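Local coordinates for protein beta-glucanase (Bacteroides thetaiotaomicron, PDB 6EUG) that probably hydrolyses beta-1,3-galactosidic bonds in arabinogalactan through its family 43 glycoside hydrolase domain, the part that this chain holds, at residues A266-T278 with A289-W301. Sequence-based numbering, arbitrary orientation. Where two conformers were deposited one is given.
Sequences AIFKKEGTYWMIT and ARLLTADSMLGEW
Met276 and Trp301 meet at about a right angle. Met276 CE sits over one face of the indole, 4.1 Å from the centroid of the Trp301 six-membered ring. Met276 CG lies anti to its own backbone nitrogen (chi1 -176°), and a bend at chi3 turns the methyl onto the ring. The opposite face of the indole rests on Ala294 CB. Trp301 NE1 donates to Met297 O, which lies in the ring plane; this bond helps set the turn of the indole. Tyr274 CB approaches Trp301 CH2 obliquely, at 3.8 Å. Met297 CB lies over one face of the Tyr274 ring, offset toward its rim, and Met297 SD stands oblique to the ring in a Met-aromatic contact. Tyr274 OH is held by Asp220, Lys269 NZ and a water that also binds Met297 N.

Strands 273-278 and 290-294 form an antiparallel hairpin in a four-stranded sheet, one blade of the five-bladed beta-propeller of family 43. Ile228 of the preceding blade packs on Met276.

On the other sheet face, Thr293 and Trp275 run side by side. Thr293 OG1 lies over the rim of the Trp275 indole and donates to Tyr274 O at 2.9 Å. That oxygen also accepts from Ala294 N, so two donors grip it. Leu291 CD1 touches Trp275 CE3 and Ile277 CG1, both at 4.0 Å. The side chain of Thr278 is about 10 Å from the bound glucoimidazole; its OG1 lies 3.5 Å from Arg290 CB, and Asn262 OD1 hydrogen-bonds with both Thr278 OG1 and Arg290 NH1.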
# COMPACT_ATOMS: atom_id res chain seq x y z
N ALA A 266 3.26 -1.22 -4.66
CA ALA A 266 2.85 -0.16 -5.58
C ALA A 266 2.65 -0.82 -6.95
O ALA A 266 3.40 -1.71 -7.35
CB ALA A 266 3.92 0.93 -5.65
N ILE A 267 1.58 -0.44 -7.63
CA ILE A 267 1.10 -1.15 -8.84
C ILE A 267 0.62 -0.23 -9.95
O ILE A 267 0.04 0.82 -9.66
CB ILE A 267 0.00 -2.18 -8.48
CG1 ILE A 267 -0.37 -3.08 -9.69
CG2 ILE A 267 -1.23 -1.51 -7.89
CD1 ILE A 267 -1.16 -4.32 -9.30
N PHE A 268 0.85 -0.63 -11.19
CA PHE A 268 0.28 -0.00 -12.39
C PHE A 268 0.06 -1.01 -13.50
O PHE A 268 0.55 -2.16 -13.43
CB PHE A 268 1.12 1.21 -12.89
CG PHE A 268 2.44 0.86 -13.54
CD1 PHE A 268 3.55 0.55 -12.75
CD2 PHE A 268 2.61 0.97 -14.92
CE1 PHE A 268 4.79 0.28 -13.32
CE2 PHE A 268 3.86 0.68 -15.51
CZ PHE A 268 4.95 0.33 -14.70
N LYS A 269 -0.67 -0.58 -14.54
CA LYS A 269 -0.94 -1.40 -15.72
C LYS A 269 -0.59 -0.58 -16.95
O LYS A 269 -0.97 0.60 -17.02
CB LYS A 269 -2.41 -1.86 -15.77
CG LYS A 269 -2.77 -2.72 -16.97
CD LYS A 269 -4.25 -3.11 -16.96
CE LYS A 269 -4.53 -4.19 -18.01
NZ LYS A 269 -5.93 -4.66 -18.06
N LYS A 270 0.14 -1.20 -17.89
CA LYS A 270 0.56 -0.56 -19.14
C LYS A 270 0.43 -1.52 -20.32
O LYS A 270 1.09 -2.58 -20.33
CB LYS A 270 2.01 -0.04 -19.03
CG LYS A 270 2.56 0.66 -20.30
CD LYS A 270 3.94 1.25 -20.03
CE LYS A 270 4.54 1.98 -21.22
NZ LYS A 270 5.17 1.01 -22.16
N GLU A 271 -0.35 -1.13 -21.33
CA GLU A 271 -0.50 -1.94 -22.56
C GLU A 271 -0.81 -3.41 -22.28
O GLU A 271 -0.18 -4.31 -22.84
CB GLU A 271 0.75 -1.76 -23.43
CG GLU A 271 0.92 -0.32 -23.87
CD GLU A 271 2.15 -0.05 -24.70
OE1 GLU A 271 3.20 -0.68 -24.50
OE2 GLU A 271 2.05 0.81 -25.57
N GLY A 272 -1.75 -3.65 -21.36
CA GLY A 272 -2.16 -5.01 -20.99
C GLY A 272 -1.46 -5.72 -19.85
O GLY A 272 -1.99 -6.75 -19.36
N THR A 273 -0.30 -5.21 -19.44
CA THR A 273 0.57 -5.90 -18.50
C THR A 273 0.57 -5.18 -17.15
O THR A 273 0.63 -3.93 -17.09
CB THR A 273 2.02 -5.96 -19.03
OG1 THR A 273 2.03 -6.68 -20.26
CG2 THR A 273 2.94 -6.62 -18.01
N TYR A 274 0.44 -5.98 -16.09
CA TYR A 274 0.49 -5.49 -14.70
C TYR A 274 1.95 -5.51 -14.19
O TYR A 274 2.70 -6.51 -14.38
CB TYR A 274 -0.42 -6.34 -13.79
CG TYR A 274 -1.88 -6.30 -14.19
CD1 TYR A 274 -2.36 -7.16 -15.18
CD2 TYR A 274 -2.76 -5.35 -13.66
CE1 TYR A 274 -3.67 -7.14 -15.57
CE2 TYR A 274 -4.09 -5.32 -14.07
CZ TYR A 274 -4.53 -6.21 -15.04
OH TYR A 274 -5.85 -6.22 -15.55
N TRP A 275 2.32 -4.43 -13.50
CA TRP A 275 3.67 -4.25 -12.93
C TRP A 275 3.53 -3.82 -11.47
O TRP A 275 2.86 -2.79 -11.17
CB TRP A 275 4.46 -3.17 -13.69
CG TRP A 275 4.74 -3.47 -15.15
CD1 TRP A 275 4.10 -2.89 -16.23
CD2 TRP A 275 5.69 -4.40 -15.70
NE1 TRP A 275 4.58 -3.42 -17.41
CE2 TRP A 275 5.56 -4.34 -17.12
CE3 TRP A 275 6.63 -5.28 -15.15
CZ2 TRP A 275 6.35 -5.09 -17.98
CZ3 TRP A 275 7.41 -6.06 -16.02
CH2 TRP A 275 7.26 -5.95 -17.42
N MET A 276 4.17 -4.54 -10.57
CA MET A 276 4.13 -4.18 -9.14
C MET A 276 5.56 -4.08 -8.58
O MET A 276 6.41 -4.95 -8.84
CB MET A 276 3.32 -5.23 -8.36
CG MET A 276 3.13 -4.95 -6.89
SD MET A 276 1.66 -5.69 -6.13
CE MET A 276 1.66 -7.41 -6.66
N ILE A 277 5.80 -3.04 -7.80
CA ILE A 277 7.09 -2.83 -7.09
C ILE A 277 6.83 -3.00 -5.60
O ILE A 277 5.87 -2.43 -5.06
CB ILE A 277 7.78 -1.47 -7.42
CG1 ILE A 277 8.10 -1.41 -8.92
CG2 ILE A 277 9.01 -1.24 -6.54
CD1 ILE A 277 8.67 -0.09 -9.42
N THR A 278 7.73 -3.75 -4.96
CA THR A 278 7.68 -4.01 -3.53
C THR A 278 9.05 -3.83 -2.89
O THR A 278 10.08 -3.78 -3.59
CB THR A 278 7.15 -5.43 -3.26
OG1 THR A 278 8.00 -6.39 -3.91
CG2 THR A 278 5.75 -5.61 -3.81
N ALA A 289 14.70 -3.24 -3.83
CA ALA A 289 13.32 -3.34 -4.40
C ALA A 289 13.18 -4.58 -5.28
O ALA A 289 14.17 -5.07 -5.83
CB ALA A 289 12.97 -2.09 -5.22
N ARG A 290 11.95 -5.10 -5.37
CA ARG A 290 11.59 -6.20 -6.27
C ARG A 290 10.60 -5.66 -7.32
O ARG A 290 9.78 -4.74 -7.03
CB ARG A 290 10.93 -7.36 -5.49
CG ARG A 290 11.76 -7.92 -4.31
CD ARG A 290 11.48 -7.30 -2.96
NE ARG A 290 12.30 -7.96 -1.94
CZ ARG A 290 11.95 -8.98 -1.17
NH1 ARG A 290 10.74 -9.54 -1.23
NH2 ARG A 290 12.85 -9.46 -0.32
N LEU A 291 10.67 -6.25 -8.52
CA LEU A 291 9.68 -6.04 -9.59
C LEU A 291 8.89 -7.33 -9.83
O LEU A 291 9.49 -8.38 -10.04
CB LEU A 291 10.35 -5.59 -10.89
CG LEU A 291 9.45 -5.30 -12.09
CD1 LEU A 291 8.50 -4.14 -11.75
CD2 LEU A 291 10.27 -4.98 -13.33
N LEU A 292 7.55 -7.23 -9.80
CA LEU A 292 6.66 -8.36 -10.02
C LEU A 292 5.76 -8.08 -11.23
O LEU A 292 5.38 -6.92 -11.44
CB LEU A 292 5.85 -8.68 -8.79
CG LEU A 292 6.55 -8.56 -7.40
CD1 LEU A 292 5.55 -8.73 -6.27
CD2 LEU A 292 7.67 -9.59 -7.25
N THR A 293 5.42 -9.11 -12.00
CA THR A 293 4.56 -8.92 -13.19
C THR A 293 3.57 -10.07 -13.43
O THR A 293 3.85 -11.25 -13.07
CB THR A 293 5.43 -8.65 -14.45
OG1 THR A 293 4.64 -8.24 -15.58
CG2 THR A 293 6.25 -9.89 -14.83
N ALA A 294 2.43 -9.71 -14.04
CA ALA A 294 1.42 -10.66 -14.51
C ALA A 294 0.69 -10.15 -15.75
O ALA A 294 0.64 -8.91 -16.00
CB ALA A 294 0.40 -10.97 -13.42
N ASP A 295 0.11 -11.08 -16.50
CA ASP A 295 -0.78 -10.73 -17.64
C ASP A 295 -2.28 -10.76 -17.34
O ASP A 295 -3.10 -10.56 -18.26
CB ASP A 295 -0.45 -11.58 -18.89
CG ASP A 295 0.97 -11.32 -19.45
OD1 ASP A 295 1.58 -10.27 -19.17
OD2 ASP A 295 1.51 -12.18 -20.17
N SER A 296 -2.63 -11.09 -16.09
CA SER A 296 -4.02 -11.01 -15.58
C SER A 296 -3.90 -10.79 -14.07
O SER A 296 -3.00 -11.36 -13.43
CB SER A 296 -4.80 -12.29 -15.87
OG SER A 296 -6.16 -12.17 -15.44
N MET A 297 -4.76 -9.94 -13.50
CA MET A 297 -4.63 -9.56 -12.10
C MET A 297 -4.67 -10.76 -11.15
O MET A 297 -3.85 -10.81 -10.20
CB MET A 297 -5.74 -8.55 -11.70
CG MET A 297 -5.72 -8.06 -10.25
SD MET A 297 -4.27 -7.07 -9.81
CE MET A 297 -4.80 -5.46 -10.33
N LEU A 298 -5.61 -11.68 -11.38
CA LEU A 298 -5.74 -12.88 -10.54
C LEU A 298 -5.08 -14.13 -11.16
O LEU A 298 -5.36 -15.28 -10.74
CB LEU A 298 -7.19 -13.17 -10.14
CG LEU A 298 -7.90 -12.01 -9.42
CD1 LEU A 298 -9.32 -12.39 -9.06
CD2 LEU A 298 -7.16 -11.63 -8.15
N GLY A 299 -4.18 -13.92 -12.11
CA GLY A 299 -3.38 -15.03 -12.68
C GLY A 299 -2.06 -15.27 -11.97
O GLY A 299 -1.87 -14.82 -10.85
N GLU A 300 -1.16 -16.02 -12.60
CA GLU A 300 0.17 -16.24 -12.06
C GLU A 300 1.10 -15.05 -12.23
O GLU A 300 1.13 -14.41 -13.27
CB GLU A 300 0.81 -17.48 -12.71
CG GLU A 300 0.17 -18.79 -12.30
CD GLU A 300 0.48 -19.22 -10.87
OE1 GLU A 300 1.40 -18.67 -10.18
OE2 GLU A 300 -0.22 -20.16 -10.43
N TRP A 301 1.84 -14.73 -11.16
CA TRP A 301 2.83 -13.65 -11.13
C TRP A 301 4.29 -14.20 -11.12
O TRP A 301 4.55 -15.32 -10.67
CB TRP A 301 2.62 -12.75 -9.90
CG TRP A 301 1.33 -11.88 -9.94
CD1 TRP A 301 0.01 -12.28 -9.85
CD2 TRP A 301 1.30 -10.48 -10.11
NE1 TRP A 301 -0.83 -11.18 -9.94
CE2 TRP A 301 -0.06 -10.07 -10.13
CE3 TRP A 301 2.31 -9.51 -10.31
CZ2 TRP A 301 -0.43 -8.72 -10.28
CZ3 TRP A 301 1.94 -8.19 -10.46
CH2 TRP A 301 0.58 -7.81 -10.46
O HOH W 1 -4.29 -8.07 -18.86
O HOH W 2 -6.87 -8.69 -15.16